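Local coordinates for protein kappa-carrageenase (Zobellia galactanivorans, PDB 5OCR) that probably hydrolyses kappa-carrageenan, a sulfated galactan of red algae, through its family 16 glycoside hydrolase domain with a beta-jellyroll fold, at residues L47-V61 with D81-S93. Residues are numbered along the deposited sequence; the frame is centred on the assembly and turned at random.
Sequences LPNTSAWKWNNQKNV and DGGTYFTSGIFKS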
loop_
_atom_site.group_PDB
_atom_site.type_symbol
_atom_site.label_atom_id
_atom_site.label_comp_id
_atom_site.label_asym_id
_atom_site.label_seq_id
_atom_site.Cartn_x
_atom_site.Cartn_y
_atom_site.Cartn_z
ATOM N N LEU A 47 -4.779 -8.134 -10.305
ATOM C CA LEU A 47 -4.752 -7.159 -9.131
ATOM C C LEU A 47 -4.819 -7.926 -7.813
ATOM O O LEU A 47 -5.253 -9.098 -7.823
ATOM C CB LEU A 47 -5.917 -6.140 -9.253
ATOM C CG LEU A 47 -5.840 -5.283 -10.520
ATOM C CD1 LEU A 47 -7.083 -4.430 -10.695
ATOM C CD2 LEU A 47 -4.547 -4.429 -10.528
ATOM N N PRO A 48 -4.439 -7.293 -6.654
ATOM C CA PRO A 48 -4.416 -8.078 -5.404
ATOM C C PRO A 48 -5.732 -8.726 -5.075
ATOM O O PRO A 48 -6.830 -8.160 -5.300
ATOM C CB PRO A 48 -4.069 -7.055 -4.282
ATOM C CG PRO A 48 -3.703 -5.797 -4.946
ATOM C CD PRO A 48 -3.880 -5.939 -6.448
ATOM N N ASN A 49 -5.612 -9.956 -4.586
ATOM C CA ASN A 49 -6.732 -10.645 -3.902
ATOM C C ASN A 49 -7.203 -9.782 -2.746
ATOM O O ASN A 49 -6.396 -9.343 -1.941
ATOM C CB ASN A 49 -6.250 -12.023 -3.420
ATOM C CG ASN A 49 -6.188 -13.016 -4.561
ATOM O OD1 ASN A 49 -7.054 -13.004 -5.452
ATOM N ND2 ASN A 49 -5.168 -13.886 -4.551
ATOM N N THR A 50 -8.464 -9.396 -2.740
ATOM C CA THR A 50 -8.966 -8.634 -1.626
ATOM C C THR A 50 -10.213 -9.372 -1.295
ATOM O O THR A 50 -11.005 -9.716 -2.195
ATOM C CB THR A 50 -9.297 -7.204 -2.035
ATOM O OG1 THR A 50 -9.893 -7.248 -3.338
ATOM C CG2 THR A 50 -8.007 -6.386 -2.182
ATOM N N SER A 51 -10.378 -9.672 -0.026
ATOM C CA SER A 51 -11.550 -10.473 0.356
ATOM C C SER A 51 -12.678 -9.530 0.733
ATOM O O SER A 51 -13.854 -9.937 0.772
ATOM C CB SER A 51 -11.181 -11.444 1.492
ATOM O OG SER A 51 -10.438 -10.775 2.497
ATOM N N ALA A 52 -12.319 -8.262 0.979
ATOM C CA ALA A 52 -13.239 -7.299 1.484
ATOM C C ALA A 52 -13.758 -6.255 0.555
ATOM O O ALA A 52 -14.620 -5.511 0.957
ATOM C CB ALA A 52 -12.761 -6.674 2.826
ATOM N N TRP A 53 -13.218 -6.123 -0.689
ATOM C CA TRP A 53 -13.762 -5.173 -1.650
ATOM C C TRP A 53 -13.265 -5.567 -2.999
ATOM O O TRP A 53 -12.463 -6.471 -3.034
ATOM C CB TRP A 53 -13.318 -3.738 -1.315
ATOM C CG TRP A 53 -11.833 -3.494 -1.466
ATOM C CD1 TRP A 53 -11.192 -3.004 -2.609
ATOM C CD2 TRP A 53 -10.775 -3.672 -0.462
ATOM N NE1 TRP A 53 -9.839 -2.897 -2.393
ATOM C CE2 TRP A 53 -9.513 -3.237 -1.122
ATOM C CE3 TRP A 53 -10.713 -4.182 0.856
ATOM C CZ2 TRP A 53 -8.242 -3.361 -0.466
ATOM C CZ3 TRP A 53 -9.475 -4.270 1.503
ATOM C CH2 TRP A 53 -8.275 -3.852 0.867
ATOM N N LYS A 54 -13.705 -4.929 -4.067
ATOM C CA LYS A 54 -13.201 -5.186 -5.407
ATOM C C LYS A 54 -12.607 -3.933 -6.071
ATOM O O LYS A 54 -12.844 -2.805 -5.616
ATOM C CB LYS A 54 -14.330 -5.702 -6.287
ATOM C CG LYS A 54 -14.532 -7.185 -5.912
ATOM C CD LYS A 54 -15.778 -7.808 -6.429
ATOM C CE LYS A 54 -15.710 -9.312 -6.120
ATOM N NZ LYS A 54 -15.739 -9.552 -4.656
ATOM N N TRP A 55 -11.877 -4.139 -7.149
ATOM C CA TRP A 55 -11.284 -3.024 -7.843
ATOM C C TRP A 55 -12.122 -2.677 -9.003
ATOM O O TRP A 55 -12.650 -3.596 -9.662
ATOM C CB TRP A 55 -9.884 -3.411 -8.348
ATOM C CG TRP A 55 -9.010 -3.910 -7.250
ATOM C CD1 TRP A 55 -8.545 -5.223 -7.045
ATOM C CD2 TRP A 55 -8.406 -3.099 -6.165
ATOM N NE1 TRP A 55 -7.688 -5.276 -5.981
ATOM C CE2 TRP A 55 -7.632 -4.030 -5.351
ATOM C CE3 TRP A 55 -8.475 -1.737 -5.790
ATOM C CZ2 TRP A 55 -6.905 -3.618 -4.230
ATOM C CZ3 TRP A 55 -7.736 -1.323 -4.679
ATOM C CH2 TRP A 55 -7.015 -2.249 -3.874
ATOM N N ASN A 56 -12.286 -1.401 -9.274
ATOM C CA ASN A 56 -12.899 -0.922 -10.521
ATOM C C ASN A 56 -12.179 0.329 -10.974
ATOM O O ASN A 56 -12.601 1.491 -10.730
ATOM C CB ASN A 56 -14.450 -0.654 -10.338
ATOM C CG ASN A 56 -15.142 -0.382 -11.696
ATOM O OD1 ASN A 56 -14.480 -0.022 -12.671
ATOM N ND2 ASN A 56 -16.454 -0.477 -11.728
ATOM N N ASN A 57 -11.062 0.115 -11.673
ATOM C CA ASN A 57 -10.247 1.211 -12.113
ATOM C C ASN A 57 -10.933 2.122 -13.149
ATOM O O ASN A 57 -10.654 3.302 -13.195
ATOM C CB ASN A 57 -8.884 0.690 -12.609
ATOM C CG ASN A 57 -7.967 0.351 -11.430
ATOM O OD1 ASN A 57 -8.200 0.839 -10.340
ATOM N ND2 ASN A 57 -7.027 -0.525 -11.619
ATOM N N GLN A 58 -11.865 1.575 -13.925
ATOM C CA GLN A 58 -12.597 2.449 -14.873
ATOM C C GLN A 58 -13.379 3.514 -14.143
ATOM O O GLN A 58 -13.375 4.678 -14.550
ATOM C CB GLN A 58 -13.543 1.617 -15.754
ATOM C CG GLN A 58 -14.384 2.429 -16.748
ATOM C CD GLN A 58 -13.517 3.330 -17.666
ATOM O OE1 GLN A 58 -12.373 3.002 -18.043
ATOM N NE2 GLN A 58 -14.044 4.513 -17.985
ATOM N N LYS A 59 -13.950 3.155 -12.995
ATOM C CA LYS A 59 -14.826 4.072 -12.280
ATOM C C LYS A 59 -14.124 4.808 -11.143
ATOM O O LYS A 59 -14.553 5.906 -10.745
ATOM C CB LYS A 59 -16.031 3.285 -11.765
ATOM C CG LYS A 59 -16.954 2.931 -12.927
ATOM C CD LYS A 59 -17.421 4.227 -13.550
ATOM C CE LYS A 59 -18.701 4.022 -14.302
ATOM N NZ LYS A 59 -18.460 2.864 -15.192
ATOM N N ASN A 60 -13.012 4.239 -10.700
ATOM C CA ASN A 60 -12.387 4.721 -9.447
ATOM C C ASN A 60 -10.999 5.327 -9.527
ATOM O O ASN A 60 -10.373 5.636 -8.458
ATOM C CB ASN A 60 -12.399 3.587 -8.446
ATOM C CG ASN A 60 -13.789 3.135 -8.119
ATOM O OD1 ASN A 60 -14.744 3.870 -8.343
ATOM N ND2 ASN A 60 -13.921 1.984 -7.543
ATOM N N VAL A 61 -10.485 5.488 -10.752
ATOM C CA VAL A 61 -9.216 6.167 -11.033
ATOM C C VAL A 61 -9.516 7.376 -11.972
ATOM O O VAL A 61 -10.231 7.227 -13.008
ATOM C CB VAL A 61 -8.126 5.240 -11.647
ATOM C CG1 VAL A 61 -6.843 6.020 -12.006
ATOM C CG2 VAL A 61 -7.823 4.064 -10.766
ATOM N N ASP A 81 -21.295 -7.859 -4.364
ATOM C CA ASP A 81 -20.754 -8.496 -5.524
ATOM C C ASP A 81 -19.751 -9.481 -5.016
ATOM O O ASP A 81 -18.713 -9.064 -4.537
ATOM C CB ASP A 81 -20.034 -7.416 -6.340
ATOM C CG ASP A 81 -19.445 -7.953 -7.621
ATOM O OD1 ASP A 81 -19.879 -9.024 -8.101
ATOM O OD2 ASP A 81 -18.492 -7.337 -8.106
ATOM N N GLY A 82 -20.046 -10.779 -5.019
ATOM C CA GLY A 82 -19.015 -11.702 -4.517
ATOM C C GLY A 82 -18.637 -11.437 -3.073
ATOM O O GLY A 82 -17.438 -11.414 -2.721
ATOM N N GLY A 83 -19.653 -11.158 -2.271
ATOM C CA GLY A 83 -19.475 -10.996 -0.793
ATOM C C GLY A 83 -19.017 -9.577 -0.365
ATOM O O GLY A 83 -18.666 -9.368 0.814
ATOM N N THR A 84 -18.911 -8.629 -1.307
ATOM C CA THR A 84 -18.335 -7.326 -0.960
ATOM C C THR A 84 -19.243 -6.177 -1.400
ATOM O O THR A 84 -20.088 -6.344 -2.304
ATOM C CB THR A 84 -16.935 -7.142 -1.577
ATOM O OG1 THR A 84 -16.977 -7.077 -3.003
ATOM C CG2 THR A 84 -16.048 -8.311 -1.169
ATOM N N TYR A 85 -19.092 -5.049 -0.687
ATOM C CA TYR A 85 -20.071 -3.917 -0.771
ATOM C C TYR A 85 -19.489 -2.601 -1.289
ATOM O O TYR A 85 -20.200 -1.599 -1.488
ATOM C CB TYR A 85 -20.712 -3.669 0.596
ATOM C CG TYR A 85 -21.497 -4.834 1.121
ATOM C CD1 TYR A 85 -22.850 -4.922 0.864
ATOM C CD2 TYR A 85 -20.853 -5.867 1.830
ATOM C CE1 TYR A 85 -23.574 -5.976 1.346
ATOM C CE2 TYR A 85 -21.583 -6.910 2.340
ATOM C CZ TYR A 85 -22.926 -6.965 2.048
ATOM O OH TYR A 85 -23.705 -8.015 2.482
ATOM N N PHE A 86 -18.166 -2.588 -1.482
ATOM C CA PHE A 86 -17.417 -1.415 -2.020
ATOM C C PHE A 86 -16.487 -1.776 -3.193
ATOM O O PHE A 86 -16.035 -2.923 -3.297
ATOM C CB PHE A 86 -16.552 -0.906 -0.890
ATOM C CG PHE A 86 -17.338 -0.374 0.243
ATOM C CD1 PHE A 86 -17.710 0.997 0.273
ATOM C CD2 PHE A 86 -17.813 -1.246 1.260
ATOM C CE1 PHE A 86 -18.481 1.489 1.349
ATOM C CE2 PHE A 86 -18.602 -0.749 2.311
ATOM C CZ PHE A 86 -18.921 0.608 2.353
ATOM N N THR A 87 -16.129 -0.759 -3.996
ATOM C CA THR A 87 -15.051 -0.895 -4.964
ATOM C C THR A 87 -14.026 0.188 -4.737
ATOM O O THR A 87 -14.365 1.284 -4.266
ATOM C CB THR A 87 -15.564 -0.885 -6.454
ATOM O OG1 THR A 87 -16.212 0.374 -6.766
ATOM C CG2 THR A 87 -16.539 -2.110 -6.671
ATOM N N SER A 88 -12.831 -0.118 -5.176
ATOM C CA SER A 88 -11.754 0.854 -5.041
ATOM C C SER A 88 -10.900 1.007 -6.258
ATOM O O SER A 88 -11.233 0.534 -7.366
ATOM C CB SER A 88 -10.986 0.572 -3.743
ATOM O OG SER A 88 -10.148 1.703 -3.453
ATOM N N GLY A 89 -9.805 1.758 -6.102
ATOM C CA GLY A 89 -8.933 2.005 -7.273
ATOM C C GLY A 89 -7.476 1.711 -6.943
ATOM O O GLY A 89 -7.092 1.772 -5.762
ATOM N N ILE A 90 -6.658 1.379 -7.951
ATOM C CA ILE A 90 -5.310 0.873 -7.692
ATOM C C ILE A 90 -4.428 1.129 -8.900
ATOM O O ILE A 90 -4.891 0.912 -10.002
ATOM C CB ILE A 90 -5.286 -0.611 -7.294
ATOM C CG1 ILE A 90 -3.826 -1.147 -7.212
ATOM C CG2 ILE A 90 -6.123 -1.483 -8.270
ATOM C CD1 ILE A 90 -3.732 -2.509 -6.472
ATOM N N PHE A 91 -3.222 1.671 -8.683
ATOM C CA PHE A 91 -2.190 1.657 -9.684
ATOM C C PHE A 91 -1.210 0.557 -9.351
ATOM O O PHE A 91 -0.562 0.600 -8.277
ATOM C CB PHE A 91 -1.386 2.970 -9.692
ATOM C CG PHE A 91 -2.123 4.115 -10.275
ATOM C CD1 PHE A 91 -2.246 4.251 -11.656
ATOM C CD2 PHE A 91 -2.659 5.082 -9.460
ATOM C CE1 PHE A 91 -2.949 5.348 -12.211
ATOM C CE2 PHE A 91 -3.307 6.183 -10.027
ATOM C CZ PHE A 91 -3.465 6.308 -11.406
ATOM N N LYS A 92 -1.145 -0.466 -10.202
ATOM C CA LYS A 92 -0.174 -1.617 -10.035
ATOM C C LYS A 92 0.692 -1.681 -11.253
ATOM O O LYS A 92 0.190 -1.855 -12.391
ATOM C CB LYS A 92 -0.906 -2.914 -9.817
ATOM C CG LYS A 92 0.131 -4.058 -9.600
ATOM C CD LYS A 92 -0.641 -5.405 -9.566
ATOM C CE LYS A 92 0.476 -6.473 -9.514
ATOM N NZ LYS A 92 -0.230 -7.824 -9.505
ATOM N N SER A 93 2.007 -1.499 -11.093
ATOM C CA SER A 93 2.861 -1.541 -12.297
ATOM C C SER A 93 2.862 -2.944 -12.961
ATOM O O SER A 93 2.949 -4.003 -12.268
ATOM C CB SER A 93 4.297 -1.088 -12.024
ATOM O OG SER A 93 4.947 -1.986 -11.107
HETATM O O HOH W 1 -17.200 -4.758 1.138
#
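I90 lays its CG2 methyl over the six-membered ring of W55, 3.8 Å from the centroid, while its CD1 presses on CG and CD of P48, with I90 CD1 to P48 CD at 3.4 Å, tighter than usual van der Waals contact. With CG1 anti to the backbone N (chi1 173°), the branched isoleucine can send one arm to the indole and the other to the proline, and L47 adds CD1 beside the same CG2. The opposite face of W55 carries NE1 of W53, so the flat ring is sandwiched, and its rotation is fixed by a 3.1 Å bond from W55 NE1 to P48 O, lying in the ring plane.

Beneath this packing, K54-W55 runs parallel to T87-S88 as a short edge strand: K54 N binds F86 O, and K54 O takes S88 N at 2.7 Å. Asparagines suit the buried side because an amide can both donate and accept. N60 ND2 gives one hydrogen to T87 OG1 at 2.9 Å. Its other goes to S88 O, which N56 N also reaches, with N60 ND2 above the carbonyl plane; N57 OD1 accepts from I90 N.

The other end is looser, and D81-G83 face solvent. K54 stretches to the type I' turn D81-T84, where G82 and G83 accommodate positive phi, and K54 NZ binds D81 O at 3.0 Å and, weakly, G82 O. T84 is buried, its CG2 packed on S51 and A52. K54 NZ lies 4.9 Å from D81 OD2, too far for a salt bridge, though probably still favourable. Directional amide bonds and apolar packing thus fasten this jellyroll edge, whereas a long lysine tethers the turn mainly through backbone carbonyls.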